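MdbA (PDB 4Z7X) is a thiol-disulfide oxidoreductase of Actinomyces oris that probably forms disulfide bonds in exported proteins, including those of the sortase-assembled pili. Local coordinates at residues L36-W41 / K189-E194; V199-E204 / T218-G223; L124-A129 / A166-A171; Q102-V107 / E132-A137. All coordinates share one frame; numbering follows the deposited sequence.

Contact 1 (L36-W41 / K189-E194)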
loop_
_atom_site.group_PDB
_atom_site.type_symbol
_atom_site.label_atom_id
_atom_site.label_comp_id
_atom_site.label_asym_id
_atom_site.label_seq_id
_atom_site.Cartn_x
_atom_site.Cartn_y
_atom_site.Cartn_z
ATOM N N LEU A 36 -10.876 3.061 -2.590
ATOM C CA LEU A 36 -11.705 2.763 -3.743
ATOM C C LEU A 36 -12.492 1.467 -3.559
ATOM O O LEU A 36 -12.288 0.720 -2.599
ATOM C CB LEU A 36 -10.835 2.711 -4.979
ATOM C CG LEU A 36 -10.110 3.986 -5.352
ATOM C CD1 LEU A 36 -9.257 3.745 -6.552
ATOM C CD2 LEU A 36 -11.064 5.110 -5.647
ATOM N N SER A 37 -13.373 1.183 -4.519
ATOM C CA SER A 37 -14.304 0.075 -4.407
ATOM C C SER A 37 -13.614 -1.284 -4.457
ATOM O O SER A 37 -14.218 -2.301 -4.116
ATOM C CB SER A 37 -15.357 0.162 -5.513
ATOM O OG SER A 37 -14.766 0.091 -6.792
ATOM N N ASP A 38 -12.338 -1.290 -4.885
ATOM C CA ASP A 38 -11.530 -2.533 -4.901
ATOM C C ASP A 38 -10.529 -2.617 -3.763
ATOM O O ASP A 38 -9.624 -3.430 -3.801
ATOM C CB ASP A 38 -10.841 -2.739 -6.242
ATOM C CG ASP A 38 -9.746 -1.738 -6.499
ATOM O OD1 ASP A 38 -9.671 -0.743 -5.710
ATOM O OD2 ASP A 38 -8.993 -1.915 -7.499
ATOM N N ALA A 39 -10.719 -1.785 -2.743
ATOM C CA ALA A 39 -9.862 -1.706 -1.561
ATOM C C ALA A 39 -8.546 -0.934 -1.739
ATOM O O ALA A 39 -7.819 -0.776 -0.774
ATOM C CB ALA A 39 -9.598 -3.077 -0.938
ATOM N N SER A 40 -8.284 -0.428 -2.949
ATOM C CA SER A 40 -7.014 0.235 -3.204
ATOM C C SER A 40 -7.086 1.703 -2.771
ATOM O O SER A 40 -8.178 2.290 -2.581
ATOM C CB SER A 40 -6.605 0.161 -4.695
ATOM O OG SER A 40 -7.524 0.818 -5.577
ATOM N N TRP A 41 -5.913 2.319 -2.666
ATOM C CA TRP A 41 -5.818 3.760 -2.546
ATOM C C TRP A 41 -4.715 4.263 -3.433
ATOM O O TRP A 41 -3.814 3.501 -3.788
ATOM C CB TRP A 41 -5.664 4.230 -1.116
ATOM C CG TRP A 41 -4.377 4.036 -0.452
ATOM C CD1 TRP A 41 -3.445 5.000 -0.256
ATOM C CD2 TRP A 41 -3.878 2.854 0.228
ATOM N NE1 TRP A 41 -2.412 4.510 0.491
ATOM C CE2 TRP A 41 -2.646 3.196 0.790
ATOM C CE3 TRP A 41 -4.328 1.540 0.364
ATOM C CZ2 TRP A 41 -1.887 2.291 1.526
ATOM C CZ3 TRP A 41 -3.570 0.631 1.083
ATOM C CH2 TRP A 41 -2.371 1.013 1.662
ATOM N N LYS A 189 -8.968 -12.024 -5.046
ATOM C CA LYS A 189 -9.551 -13.284 -5.545
ATOM C C LYS A 189 -10.272 -13.113 -6.856
ATOM O O LYS A 189 -10.176 -13.991 -7.728
ATOM C CB LYS A 189 -10.517 -13.931 -4.536
ATOM C CG LYS A 189 -11.026 -15.312 -4.985
ATOM C CD LYS A 189 -12.475 -15.571 -4.593
ATOM C CE LYS A 189 -13.289 -16.097 -5.773
ATOM N NZ LYS A 189 -14.719 -16.372 -5.430
ATOM N N ALA A 190 -11.011 -12.013 -6.983
ATOM C CA ALA A 190 -11.833 -11.761 -8.162
ATOM C C ALA A 190 -10.973 -11.717 -9.410
ATOM O O ALA A 190 -11.356 -12.223 -10.460
ATOM C CB ALA A 190 -12.594 -10.453 -8.020
ATOM N N ARG A 191 -9.788 -11.136 -9.265
ATOM C CA ARG A 191 -8.869 -10.934 -10.365
ATOM C C ARG A 191 -7.925 -12.101 -10.596
ATOM O O ARG A 191 -7.051 -12.055 -11.509
ATOM C CB ARG A 191 -8.112 -9.655 -10.105
ATOM C CG ARG A 191 -9.082 -8.495 -10.117
ATOM C CD ARG A 191 -8.419 -7.283 -9.637
ATOM N NE ARG A 191 -9.209 -6.113 -10.006
ATOM C CZ ARG A 191 -9.262 -5.007 -9.280
ATOM N NH1 ARG A 191 -9.982 -3.966 -9.688
ATOM N NH2 ARG A 191 -8.669 -4.978 -8.111
ATOM N N GLU A 192 -8.113 -13.138 -9.778
ATOM C CA GLU A 192 -7.430 -14.432 -9.924
ATOM C C GLU A 192 -5.918 -14.292 -9.949
ATOM O O GLU A 192 -5.207 -14.942 -10.725
ATOM C CB GLU A 192 -7.931 -15.142 -11.165
ATOM C CG GLU A 192 -9.441 -15.391 -11.104
ATOM C CD GLU A 192 -9.892 -16.686 -11.746
ATOM O OE1 GLU A 192 -11.056 -16.721 -12.167
ATOM O OE2 GLU A 192 -9.115 -17.668 -11.806
ATOM N N LEU A 193 -5.441 -13.448 -9.061
ATOM C CA LEU A 193 -4.020 -13.213 -8.927
ATOM C C LEU A 193 -3.435 -14.383 -8.144
ATOM O O LEU A 193 -4.135 -15.062 -7.383
ATOM C CB LEU A 193 -3.772 -11.876 -8.243
ATOM C CG LEU A 193 -4.420 -10.712 -9.001
ATOM C CD1 LEU A 193 -4.085 -9.425 -8.274
ATOM C CD2 LEU A 193 -3.961 -10.613 -10.438
ATOM N N GLU A 194 -2.151 -14.622 -8.354
ATOM C CA GLU A 194 -1.535 -15.864 -7.917
ATOM C C GLU A 194 -0.626 -15.734 -6.696
ATOM O O GLU A 194 -0.378 -16.728 -6.011
ATOM C CB GLU A 194 -0.799 -16.495 -9.097
ATOM C CG GLU A 194 -1.693 -16.527 -10.344
ATOM C CD GLU A 194 -1.256 -17.514 -11.409
ATOM O OE1 GLU A 194 -2.153 -18.024 -12.135
ATOM O OE2 GLU A 194 -0.034 -17.770 -11.534
#
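A salt bridge between Asp38 and Arg191 joins the loop before strand 41-43 to the end of helix 178-190. Both terminal nitrogens of the guanidinium converge on one oxygen: NH2 of Arg191 lies 3.1 Å from OD2 of Asp38, and NH1 of Arg191 lies 3.2 Å from the same OD2. The oxygen sits close to the guanidinium plane, at its edge, and is met on its anti side. The two flat groups stand almost perpendicular, 86° apart, and the grip is end-on, on a single atom, rather than a paired, coplanar bridge. The Arg191 chain runs extended from CG to NE to span the distance between backbones.

Hydrogen bonds within the loop fix the other carboxylate oxygen. OG of Ser40 donates to the syn lone pair of Asp38 OD1 at 2.7 Å, and the backbone N of Ser40 reaches that OD1 from above the carboxylate plane at 3.1 Å. With each oxygen accepting two hydrogen bonds, the carboxylate is probably restrained from turning. Arg191 has a further partner: its NE donates to the carbonyl O of Pro15.

Backbone turns frame both partners. Asp38 lies in a type I turn from Leu36 to Ala39 and itself makes an Asx turn, while Arg191 directly precedes Glu192, whose positive phi closes helix 178-190 in a Schellman motif.

Contact 2 (V199-E204 / T218-G223)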
loop_
_atom_site.group_PDB
_atom_site.type_symbol
_atom_site.label_atom_id
_atom_site.label_comp_id
_atom_site.label_asym_id
_atom_site.label_seq_id
_atom_site.Cartn_x
_atom_site.Cartn_y
_atom_site.Cartn_z
ATOM N N VAL A 199 2.518 -6.863 -9.666
ATOM C CA VAL A 199 2.658 -5.481 -10.151
ATOM C C VAL A 199 2.159 -5.370 -11.595
ATOM O O VAL A 199 2.464 -6.209 -12.454
ATOM C CB VAL A 199 4.155 -5.059 -10.038
ATOM C CG1 VAL A 199 4.393 -3.661 -10.565
ATOM C CG2 VAL A 199 4.625 -5.120 -8.574
ATOM N N PHE A 200 1.396 -4.302 -11.855
ATOM C CA PHE A 200 0.979 -3.946 -13.204
ATOM C C PHE A 200 1.412 -2.519 -13.482
ATOM O O PHE A 200 1.440 -1.668 -12.570
ATOM C CB PHE A 200 -0.534 -4.055 -13.319
ATOM C CG PHE A 200 -1.062 -5.430 -13.126
ATOM C CD1 PHE A 200 -1.234 -6.268 -14.215
ATOM C CD2 PHE A 200 -1.472 -5.856 -11.864
ATOM C CE1 PHE A 200 -1.716 -7.542 -14.040
ATOM C CE2 PHE A 200 -1.972 -7.129 -11.673
ATOM C CZ PHE A 200 -2.099 -7.978 -12.774
ATOM N N PHE A 201 1.764 -2.259 -14.732
ATOM C CA PHE A 201 2.082 -0.910 -15.193
ATOM C C PHE A 201 1.364 -0.666 -16.490
ATOM O O PHE A 201 1.487 -1.436 -17.426
ATOM C CB PHE A 201 3.593 -0.686 -15.344
ATOM C CG PHE A 201 3.911 0.709 -15.784
ATOM C CD1 PHE A 201 3.553 1.782 -15.006
ATOM C CD2 PHE A 201 4.520 0.946 -16.999
ATOM C CE1 PHE A 201 3.816 3.077 -15.421
ATOM C CE2 PHE A 201 4.775 2.219 -17.415
ATOM C CZ PHE A 201 4.416 3.286 -16.636
ATOM N N LYS A 202 0.559 0.387 -16.519
ATOM C CA LYS A 202 -0.364 0.623 -17.634
ATOM C C LYS A 202 -1.226 -0.606 -17.948
ATOM O O LYS A 202 -1.502 -0.909 -19.121
ATOM C CB LYS A 202 0.392 1.045 -18.878
ATOM C CG LYS A 202 1.198 2.301 -18.699
ATOM C CD LYS A 202 2.145 2.574 -19.857
ATOM C CE LYS A 202 1.408 3.210 -21.010
ATOM N NZ LYS A 202 2.320 3.610 -22.102
ATOM N N GLY A 203 -1.657 -1.288 -16.914
ATOM C CA GLY A 203 -2.511 -2.447 -17.046
ATOM C C GLY A 203 -1.816 -3.729 -17.478
ATOM O O GLY A 203 -2.488 -4.761 -17.584
ATOM N N GLU A 204 -0.502 -3.681 -17.753
ATOM C CA GLU A 204 0.266 -4.847 -18.219
ATOM C C GLU A 204 1.070 -5.422 -17.059
ATOM O O GLU A 204 1.637 -4.693 -16.272
ATOM C CB GLU A 204 1.260 -4.465 -19.332
ATOM C CG GLU A 204 0.659 -3.900 -20.617
ATOM C CD GLU A 204 -0.010 -4.925 -21.522
ATOM O OE1 GLU A 204 -0.983 -4.531 -22.208
ATOM O OE2 GLU A 204 0.442 -6.107 -21.585
ATOM N N THR A 218 11.938 2.862 -12.448
ATOM C CA THR A 218 12.205 4.076 -13.215
ATOM C C THR A 218 12.540 3.773 -14.677
ATOM O O THR A 218 11.999 4.402 -15.604
ATOM C CB THR A 218 13.267 4.922 -12.510
ATOM O OG1 THR A 218 12.816 5.215 -11.194
ATOM C CG2 THR A 218 13.526 6.179 -13.248
ATOM N N GLU A 219 13.371 2.761 -14.869
ATOM C CA GLU A 219 13.720 2.299 -16.218
ATOM C C GLU A 219 12.524 1.805 -17.005
ATOM O O GLU A 219 12.374 2.141 -18.184
ATOM C CB GLU A 219 14.790 1.227 -16.144
ATOM C CG GLU A 219 16.117 1.765 -15.596
ATOM C CD GLU A 219 17.009 0.704 -14.962
ATOM O OE1 GLU A 219 16.779 -0.520 -15.171
ATOM O OE2 GLU A 219 17.962 1.099 -14.252
ATOM N N LEU A 220 11.656 1.048 -16.345
ATOM C CA LEU A 220 10.408 0.598 -16.953
ATOM C C LEU A 220 9.535 1.785 -17.350
ATOM O O LEU A 220 9.037 1.862 -18.462
ATOM C CB LEU A 220 9.667 -0.285 -15.964
ATOM C CG LEU A 220 8.238 -0.700 -16.364
ATOM C CD1 LEU A 220 8.218 -1.439 -17.700
ATOM C CD2 LEU A 220 7.574 -1.506 -15.270
ATOM N N VAL A 221 9.334 2.712 -16.418
ATOM C CA VAL A 221 8.441 3.853 -16.649
ATOM C C VAL A 221 8.975 4.780 -17.750
ATOM O O VAL A 221 8.217 5.252 -18.612
ATOM C CB VAL A 221 8.179 4.614 -15.320
ATOM C CG1 VAL A 221 7.452 5.924 -15.525
ATOM C CG2 VAL A 221 7.405 3.723 -14.363
ATOM N N THR A 222 10.278 5.003 -17.790
ATOM C CA THR A 222 10.833 5.893 -18.816
ATOM C C THR A 222 11.207 5.185 -20.140
ATOM O O THR A 222 11.563 5.829 -21.117
ATOM C CB THR A 222 12.035 6.618 -18.241
ATOM O OG1 THR A 222 13.081 5.672 -17.999
ATOM C CG2 THR A 222 11.640 7.302 -16.916
ATOM N N GLY A 223 11.128 3.860 -20.196
ATOM C CA GLY A 223 11.487 3.137 -21.453
ATOM C C GLY A 223 12.991 2.944 -21.576
ATOM O O GLY A 223 13.528 2.582 -22.661
#
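This is an apolar strand-to-helix contact at one end of the thioredoxin-like fold, where the last turn of helix 216-222 packs against the end of sheet strand 198-201. Phe201 carries the strand side and meets Leu220 and Val221. CG of Phe201 stands anti to the backbone N (chi1 -179°), which brings the ring against Val221. Leu220 slides past Phe201 in the opposite direction: its CD2 lies 4.1 Å from CB of Phe201, and its CG approaches the ring obliquely. Val221 crosses the phenylalanine side chain at about a right angle.

Past Phe201 the chain reverses in a type I' turn to Glu204, closed by backbone bonds in both directions between these two residues. The Phe201 side chain also touches Leu59 of the adjacent strand 58-63, while Val221 reaches Leu84 of helix 68-86, so the contact belongs to a wider apolar layer. Truncating Phe201 to an alanine here would probably leave Val221 without its aromatic partner and open a gap between helix and sheet.

The CH-pi contact is made by one methyl: CG2 of Val221 sits over a face of Phe201, 4.1 Å from the ring centroid and 27° off the normal, with CZ of Phe201 3.8 Å away.

Contact 3 (L124-A129 / A166-A171)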
loop_
_atom_site.group_PDB
_atom_site.type_symbol
_atom_site.label_atom_id
_atom_site.label_comp_id
_atom_site.label_asym_id
_atom_site.label_seq_id
_atom_site.Cartn_x
_atom_site.Cartn_y
_atom_site.Cartn_z
ATOM N N LEU A 124 1.842 7.346 3.044
ATOM C CA LEU A 124 2.845 6.579 2.294
ATOM C C LEU A 124 4.090 6.277 3.145
ATOM O O LEU A 124 4.657 5.178 3.077
ATOM C CB LEU A 124 3.151 7.266 0.958
ATOM C CG LEU A 124 3.938 6.450 -0.044
ATOM C CD1 LEU A 124 3.273 5.122 -0.342
ATOM C CD2 LEU A 124 4.143 7.252 -1.321
ATOM N N SER A 125 4.486 7.213 3.997
ATOM C CA SER A 125 5.608 7.008 4.904
ATOM C C SER A 125 5.280 5.947 5.938
ATOM O O SER A 125 6.123 5.125 6.327
ATOM C CB SER A 125 5.946 8.307 5.604
ATOM O OG SER A 125 6.484 9.198 4.686
ATOM N N PHE A 126 4.025 5.934 6.379
ATOM C CA PHE A 126 3.603 4.913 7.367
ATOM C C PHE A 126 3.590 3.528 6.736
ATOM O O PHE A 126 3.966 2.535 7.354
ATOM C CB PHE A 126 2.257 5.273 7.969
ATOM C CG PHE A 126 1.841 4.343 9.064
ATOM C CD1 PHE A 126 2.544 4.294 10.274
ATOM C CD2 PHE A 126 0.750 3.536 8.917
ATOM C CE1 PHE A 126 2.154 3.442 11.281
ATOM C CE2 PHE A 126 0.346 2.660 9.946
ATOM C CZ PHE A 126 1.073 2.597 11.111
ATOM N N HIS A 127 3.136 3.464 5.497
ATOM C CA HIS A 127 3.189 2.214 4.740
ATOM C C HIS A 127 4.593 1.648 4.735
ATOM O O HIS A 127 4.826 0.479 5.029
ATOM C CB HIS A 127 2.728 2.500 3.302
ATOM C CG HIS A 127 2.778 1.331 2.380
ATOM N ND1 HIS A 127 1.840 0.332 2.397
ATOM C CD2 HIS A 127 3.628 1.039 1.371
ATOM C CE1 HIS A 127 2.123 -0.537 1.455
ATOM N NE2 HIS A 127 3.199 -0.121 0.805
ATOM N N ASN A 128 5.538 2.500 4.377
ATOM C CA ASN A 128 6.942 2.105 4.421
ATOM C C ASN A 128 7.385 1.666 5.805
ATOM O O ASN A 128 8.137 0.670 5.954
ATOM C CB ASN A 128 7.836 3.244 3.942
ATOM C CG ASN A 128 9.294 2.880 4.029
ATOM O OD1 ASN A 128 9.795 2.113 3.195
ATOM N ND2 ASN A 128 9.984 3.385 5.033
ATOM N N ALA A 129 7.005 2.442 6.816
ATOM C CA ALA A 129 7.449 2.140 8.150
ATOM C C ALA A 129 6.913 0.812 8.661
ATOM O O ALA A 129 7.609 0.098 9.396
ATOM C CB ALA A 129 7.125 3.293 9.089
ATOM N N ALA A 166 -2.762 7.513 18.773
ATOM C CA ALA A 166 -3.465 7.099 19.991
ATOM C C ALA A 166 -4.716 6.299 19.720
ATOM O O ALA A 166 -5.174 5.602 20.609
ATOM C CB ALA A 166 -3.779 8.317 20.879
ATOM N N LYS A 167 -5.230 6.379 18.482
ATOM C CA LYS A 167 -6.464 5.689 18.083
ATOM C C LYS A 167 -6.199 4.293 17.527
ATOM O O LYS A 167 -7.135 3.521 17.281
ATOM C CB LYS A 167 -7.209 6.524 17.042
ATOM C CG LYS A 167 -7.686 7.861 17.592
ATOM C CD LYS A 167 -8.439 8.649 16.572
ATOM C CE LYS A 167 -8.887 9.986 17.200
ATOM N NZ LYS A 167 -9.844 10.728 16.349
ATOM N N PHE A 168 -4.933 3.920 17.375
ATOM C CA PHE A 168 -4.628 2.626 16.760
ATOM C C PHE A 168 -5.153 1.469 17.607
ATOM O O PHE A 168 -5.749 0.535 17.059
ATOM C CB PHE A 168 -3.135 2.373 16.550
ATOM C CG PHE A 168 -2.457 3.222 15.512
ATOM C CD1 PHE A 168 -3.137 4.059 14.630
ATOM C CD2 PHE A 168 -1.075 3.134 15.396
ATOM C CE1 PHE A 168 -2.445 4.816 13.674
ATOM C CE2 PHE A 168 -0.392 3.858 14.419
ATOM C CZ PHE A 168 -1.080 4.711 13.579
ATOM N N LYS A 169 -4.913 1.486 18.917
ATOM C CA LYS A 169 -5.275 0.342 19.762
ATOM C C LYS A 169 -6.771 0.054 19.661
ATOM O O LYS A 169 -7.162 -1.094 19.481
ATOM C CB LYS A 169 -4.853 0.582 21.213
ATOM C CG LYS A 169 -5.222 -0.559 22.140
ATOM C CD LYS A 169 -4.517 -0.485 23.484
ATOM C CE LYS A 169 -4.971 -1.631 24.385
ATOM N NZ LYS A 169 -4.718 -2.952 23.751
ATOM N N ALA A 170 -7.599 1.090 19.765
ATOM C CA ALA A 170 -9.058 0.891 19.687
ATOM C C ALA A 170 -9.496 0.373 18.330
ATOM O O ALA A 170 -10.405 -0.459 18.252
ATOM C CB ALA A 170 -9.784 2.167 20.031
ATOM N N ALA A 171 -8.850 0.848 17.260
ATOM C CA ALA A 171 -9.210 0.367 15.949
ATOM C C ALA A 171 -8.849 -1.104 15.782
ATOM O O ALA A 171 -9.607 -1.875 15.198
ATOM C CB ALA A 171 -8.525 1.203 14.892
#
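Phe126 of helix 123-140 and Phe168 of helix 168-174 reach toward each other from opposite directions and meet through the outer parts of their rings. Their planes are inclined at 44° and the centroids lie 5.5 Å apart, so the rings meet at a slant. CZ of Phe126 comes 3.8 Å from CE2 of Phe168 and 3.9 Å from CZ of Phe168. The neighbouring CE1 of Phe126 follows a little farther off, 4.1 Å from CE2 of Phe168, so two adjoining carbons of each ring make the touch.

The two side chains leave their helices by different first torsions. Phe126 swings out with CG opposite the backbone N (chi1 -175°), whereas in Phe168 CG is anti to the carbonyl carbon (chi1 -69°). Both side chains start out toward the opposite segment, and the full length of two phenylalanines is needed, since their CA atoms remain 12.7 Å apart. No hydrogen bond crosses between the segments; the contact is wholly apolar and buried. With an alanine in place of Phe126, nothing from this segment would meet CE2 and CZ of Phe168, and that ring is likely to gain room to turn.

The pair is embedded in the helical part inserted into the thioredoxin-like fold, as in DsbA-type oxidoreductases. Helix 148-157 contributes Ala155 to both phenylalanine side chains, Leu151 to Phe126 and Val152 to Phe168; helix 103-118 adds Met112 against Phe126 and Val115 against Phe168. On another side of helix 123-140, His127 meets Phe63 of strand 58-63.

Contact 4 (Q102-V107 / E132-A137)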
loop_
_atom_site.group_PDB
_atom_site.type_symbol
_atom_site.label_atom_id
_atom_site.label_comp_id
_atom_site.label_asym_id
_atom_site.label_seq_id
_atom_site.Cartn_x
_atom_site.Cartn_y
_atom_site.Cartn_z
ATOM N N GLN A 102 -2.302 -14.015 7.966
ATOM C CA GLN A 102 -1.652 -13.637 9.222
ATOM C C GLN A 102 -2.377 -12.482 9.886
ATOM O O GLN A 102 -2.650 -11.465 9.235
ATOM C CB GLN A 102 -0.200 -13.217 8.971
ATOM C CG GLN A 102 0.685 -14.396 8.560
ATOM C CD GLN A 102 0.997 -15.312 9.740
ATOM O OE1 GLN A 102 0.858 -14.928 10.919
ATOM N NE2 GLN A 102 1.499 -16.483 9.444
ATOM N N GLU A 103 -2.643 -12.609 11.188
ATOM C CA GLU A 103 -3.355 -11.542 11.873
ATOM C C GLU A 103 -2.571 -10.224 11.902
ATOM O O GLU A 103 -3.178 -9.166 11.920
ATOM C CB GLU A 103 -3.825 -11.943 13.269
ATOM C CG GLU A 103 -4.887 -13.022 13.237
ATOM C CD GLU A 103 -6.090 -12.646 12.388
ATOM O OE1 GLU A 103 -6.335 -13.366 11.410
ATOM O OE2 GLU A 103 -6.781 -11.634 12.702
ATOM N N TRP A 104 -1.230 -10.274 11.846
ATOM C CA TRP A 104 -0.426 -9.043 11.703
ATOM C C TRP A 104 -0.967 -8.140 10.580
ATOM O O TRP A 104 -1.025 -6.936 10.742
ATOM C CB TRP A 104 1.043 -9.366 11.440
ATOM C CG TRP A 104 1.903 -8.176 11.203
ATOM C CD1 TRP A 104 2.627 -7.906 10.079
ATOM C CD2 TRP A 104 2.163 -7.096 12.114
ATOM N NE1 TRP A 104 3.332 -6.748 10.223
ATOM C CE2 TRP A 104 3.071 -6.220 11.462
ATOM C CE3 TRP A 104 1.732 -6.781 13.416
ATOM C CZ2 TRP A 104 3.532 -5.044 12.055
ATOM C CZ3 TRP A 104 2.208 -5.595 14.004
ATOM C CH2 TRP A 104 3.092 -4.755 13.326
ATOM N N THR A 105 -1.392 -8.727 9.461
ATOM C CA THR A 105 -1.950 -7.946 8.386
ATOM C C THR A 105 -3.171 -7.155 8.826
ATOM O O THR A 105 -3.295 -5.980 8.443
ATOM C CB THR A 105 -2.255 -8.850 7.179
ATOM O OG1 THR A 105 -1.028 -9.473 6.786
ATOM C CG2 THR A 105 -2.882 -8.073 6.020
ATOM N N SER A 106 -4.065 -7.769 9.617
ATOM C CA SER A 106 -5.212 -7.030 10.122
ATOM C C SER A 106 -4.784 -5.927 11.094
ATOM O O SER A 106 -5.386 -4.869 11.131
ATOM C CB SER A 106 -6.233 -7.943 10.806
ATOM O OG SER A 106 -6.868 -8.799 9.850
ATOM N N VAL A 107 -3.785 -6.207 11.923
ATOM C CA VAL A 107 -3.297 -5.195 12.862
ATOM C C VAL A 107 -2.806 -3.973 12.079
ATOM O O VAL A 107 -3.220 -2.826 12.355
ATOM C CB VAL A 107 -2.217 -5.758 13.775
ATOM C CG1 VAL A 107 -1.646 -4.675 14.675
ATOM C CG2 VAL A 107 -2.791 -6.895 14.621
ATOM N N GLU A 132 8.943 -1.789 7.227
ATOM C CA GLU A 132 10.272 -1.756 7.861
ATOM C C GLU A 132 10.264 -2.581 9.143
ATOM O O GLU A 132 11.237 -3.248 9.487
ATOM C CB GLU A 132 10.671 -0.289 8.142
ATOM C CG GLU A 132 12.065 -0.085 8.713
ATOM C CD GLU A 132 12.543 1.352 8.538
ATOM O OE1 GLU A 132 11.829 2.168 7.911
ATOM O OE2 GLU A 132 13.621 1.681 9.047
ATOM N N ILE A 133 9.163 -2.515 9.875
ATOM C CA ILE A 133 9.045 -3.348 11.094
ATOM C C ILE A 133 9.241 -4.835 10.718
ATOM O O ILE A 133 9.994 -5.578 11.364
ATOM C CB ILE A 133 7.670 -3.178 11.806
ATOM C CG1 ILE A 133 7.575 -1.831 12.485
ATOM C CG2 ILE A 133 7.430 -4.241 12.860
ATOM C CD1 ILE A 133 6.209 -1.515 13.051
ATOM N N PHE A 134 8.545 -5.259 9.677
ATOM C CA PHE A 134 8.577 -6.641 9.263
ATOM C C PHE A 134 9.969 -6.994 8.761
ATOM O O PHE A 134 10.509 -8.031 9.121
ATOM C CB PHE A 134 7.508 -6.886 8.186
ATOM C CG PHE A 134 7.226 -8.335 7.923
ATOM C CD1 PHE A 134 6.223 -8.998 8.616
ATOM C CD2 PHE A 134 7.948 -9.037 6.989
ATOM C CE1 PHE A 134 5.959 -10.332 8.382
ATOM C CE2 PHE A 134 7.689 -10.380 6.749
ATOM C CZ PHE A 134 6.689 -11.028 7.443
ATOM N N SER A 135 10.562 -6.124 7.941
ATOM C CA SER A 135 11.906 -6.386 7.466
ATOM C C SER A 135 12.910 -6.523 8.605
ATOM O O SER A 135 13.767 -7.398 8.599
ATOM C CB SER A 135 12.384 -5.276 6.528
ATOM O OG SER A 135 11.660 -5.280 5.346
ATOM N N GLN A 136 12.827 -5.647 9.590
ATOM C CA GLN A 136 13.770 -5.733 10.683
ATOM C C GLN A 136 13.540 -7.063 11.454
ATOM O O GLN A 136 14.509 -7.747 11.891
ATOM C CB GLN A 136 13.651 -4.500 11.587
ATOM C CG GLN A 136 14.248 -3.242 10.946
ATOM C CD GLN A 136 15.742 -3.377 10.669
ATOM O OE1 GLN A 136 16.533 -3.681 11.561
ATOM N NE2 GLN A 136 16.125 -3.171 9.421
ATOM N N ALA A 137 12.282 -7.472 11.625
ATOM C CA ALA A 137 12.015 -8.739 12.328
ATOM C C ALA A 137 12.568 -9.960 11.586
ATOM O O ALA A 137 13.055 -10.883 12.212
ATOM C CB ALA A 137 10.513 -8.921 12.639
#
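Trp104 and Phe134 both hold CG anti to the backbone N, with chi1 of 177° and -166°, and these torsions send the indole from helix 103-118 and the phenyl from helix 123-140 past each other in opposite directions. The planes of the five-membered ring of Trp104 and the ring of Phe134 differ by 25°, but the rings are so displaced that little of one lies over the other; their centroids are 6.0 Å apart. In the Phe134 conformer described, one of two, the touch falls on one phenyl carbon: CD1 of Phe134 lies 4.0 Å from both NE1 and CD1 of Trp104, with NE1 at the edge of the phenyl ring.

Ile133, one residue earlier, engages the six-membered side of the indole. Its CG2 branch comes 4.1 Å from CZ2 of Trp104, the two side chains crossing at about a right angle. Leu151 of helix 148-157 touches both Trp104 and Ile133, and Met146 touches both aromatic side chains. Phe134 also packs on Ser68 and Ala71 of helix 68-86, near a CxxC pair, Cys67 and Cys70, that probably forms the redox site.

With no hydrogen bond or ion pair between the segments, the join rests on shape and dispersion: two neighbouring residues of one helix divide a single indole between them.

In the fold
Contact 3 is the buried one of the four, while contacts 1, 2 and 4 are each only partly buried. Contacts 3 and 4 both use helix 123-140, their centres 12 Å apart, and bind it to different partners within the helical part; Leu151 serves both. Contact 2 lies on the other side of the chain's centre, joining sheet to the C-terminal helix. Contact 1 alone relies on charge, tying a loop to a helix end, and its closing loop encloses contacts 3 and 4. It touches contact 2 through Leu193 CD2 and Phe200 CZ, 4.0 Å apart, and approaches contact 3 where Trp41 packs near His127. The other three are apolar, each built round aromatic rings.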